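PDB 4ZXA: hydroquinone dioxygenase small subunit from Pseudomonas sp., which probably serves, with its partner large subunit, in an iron(II)-dependent hydroquinone 1,2-dioxygenase that cleaves the ring of hydroquinone, and has a cupin fold. Local coordinates for residues G106-G111 against K154-V159. Residues are numbered along the deposited sequence; the frame is centred on the assembly and turned at random.
Sequences GTHLAG and KGPLSV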
# COMPACT_ATOMS: atom_id res chain seq x y z
N GLY A 106 -29.71 15.02 31.78
CA GLY A 106 -30.35 13.73 31.56
C GLY A 106 -31.83 13.92 31.28
O GLY A 106 -32.44 14.90 31.69
N THR A 107 -32.41 12.99 30.54
CA THR A 107 -33.83 13.11 30.29
C THR A 107 -34.61 12.76 31.56
O THR A 107 -34.23 11.85 32.30
CB THR A 107 -34.28 12.28 29.06
OG1 THR A 107 -35.49 11.58 29.38
CG2 THR A 107 -33.21 11.31 28.64
N HIS A 108 -35.66 13.53 31.83
CA HIS A 108 -36.51 13.31 32.99
C HIS A 108 -37.97 13.13 32.55
O HIS A 108 -38.38 13.62 31.49
CB HIS A 108 -36.40 14.50 33.96
CG HIS A 108 -35.04 14.62 34.60
ND1 HIS A 108 -34.74 14.03 35.81
CD2 HIS A 108 -33.92 15.26 34.19
CE1 HIS A 108 -33.47 14.30 36.12
NE2 HIS A 108 -32.96 15.03 35.15
N LEU A 109 -38.75 12.45 33.38
CA LEU A 109 -40.19 12.35 33.19
C LEU A 109 -40.85 13.71 33.36
O LEU A 109 -40.70 14.34 34.40
CB LEU A 109 -40.78 11.36 34.18
CG LEU A 109 -40.42 9.90 33.91
CD1 LEU A 109 -41.00 9.05 35.03
CD2 LEU A 109 -40.95 9.43 32.55
N ALA A 110 -41.57 14.18 32.35
CA ALA A 110 -42.19 15.51 32.41
C ALA A 110 -43.53 15.51 33.16
O ALA A 110 -44.05 16.58 33.50
CB ALA A 110 -42.36 16.09 31.02
N GLY A 111 -44.09 14.32 33.38
CA GLY A 111 -45.38 14.15 34.03
C GLY A 111 -46.52 13.72 33.11
O GLY A 111 -46.40 13.76 31.88
N LYS A 154 -26.41 10.69 30.74
CA LYS A 154 -26.88 9.69 31.70
C LYS A 154 -27.78 10.36 32.73
O LYS A 154 -27.40 11.37 33.34
CB LYS A 154 -25.70 9.00 32.40
CG LYS A 154 -25.88 7.49 32.64
CD LYS A 154 -26.02 7.20 34.11
CE LYS A 154 -24.74 6.69 34.73
NZ LYS A 154 -24.49 5.29 34.36
N GLY A 155 -28.98 9.80 32.91
CA GLY A 155 -29.96 10.32 33.85
C GLY A 155 -30.72 9.23 34.60
O GLY A 155 -30.37 8.05 34.52
N PRO A 156 -31.77 9.63 35.34
CA PRO A 156 -32.59 8.75 36.18
C PRO A 156 -33.25 7.61 35.40
O PRO A 156 -33.47 6.55 35.99
CB PRO A 156 -33.70 9.68 36.69
CG PRO A 156 -33.14 11.05 36.58
CD PRO A 156 -32.23 11.03 35.37
N LEU A 157 -33.55 7.85 34.12
CA LEU A 157 -34.20 6.87 33.25
C LEU A 157 -33.24 5.95 32.48
O LEU A 157 -33.67 4.99 31.83
CB LEU A 157 -35.09 7.59 32.23
CG LEU A 157 -36.47 8.10 32.65
CD1 LEU A 157 -36.62 8.22 34.18
CD2 LEU A 157 -36.80 9.43 31.95
N SER A 158 -31.94 6.23 32.53
CA SER A 158 -31.00 5.47 31.72
C SER A 158 -30.76 4.10 32.32
O SER A 158 -30.46 3.97 33.51
CB SER A 158 -29.69 6.22 31.56
OG SER A 158 -29.91 7.52 31.03
N VAL A 159 -30.88 3.06 31.51
CA VAL A 159 -30.67 1.73 32.04
C VAL A 159 -29.35 1.18 31.52
O VAL A 159 -29.09 1.17 30.31
CB VAL A 159 -31.83 0.78 31.67
CG1 VAL A 159 -31.70 -0.54 32.43
CG2 VAL A 159 -33.16 1.46 31.98
O HOH W 1 -32.75 9.80 32.16
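Leu157 and Pro156 carry this contact from one side, and Thr107, His108 and Leu109 receive them. CD2 of Leu157 does most of the touching. It lies 3.5 Å from Thr107 O and about as near to Thr107 OG1, the two side chains crossing at roughly a right angle. The same methyl comes 4.1 Å from Leu109 CG, an apolar contact. Leu157 CG stands anti to its own carbonyl carbon (chi1 -79°), which carries the branch across to the 106-111 backbone.

Pro156 meets the imidazole of His108 obliquely, with Pro156 CG 3.3 Å from His108 CE1. Both are near the surface, and the ring's NE2 is weakly hydrogen-bonded to Glu105 O. A serine in place of His108 lacks the imidazole, which would probably leave Pro156 CG without its neighbour and Glu105 O without its weak bond.

A water joins the two backbones. The water donates to Thr107 O at 2.5 Å and accepts from Leu157 N at 2.9 Å. At the other end the backbones approach closely, Gly106 CA lying 4.1 Å from Gly155 CA, with no space for a CB between them.

A type I beta turn from Gly155 to Ser158 presents Pro156 and Leu157. Ser158 N bonds to Gly155 O, and Gly155 N returns a nearly straight bond (170°) to Ser158 OG. That hydroxyl also bonds Glu64, which ties the turn to strand 61-69.

The contact packs the turn that leads into strand 158-159 against the strand 108-109 region. Within this chain each of these short strands lies at the outside of its own sheet of the cupin fold. Strand 108-109 pairs with strand 71-76 through His108 and Thr76. Strand 158-159 runs beside strand 52-58. Thr107 is buried, touching Phe75, Tyr138 and Gln150 from strands of both sheets.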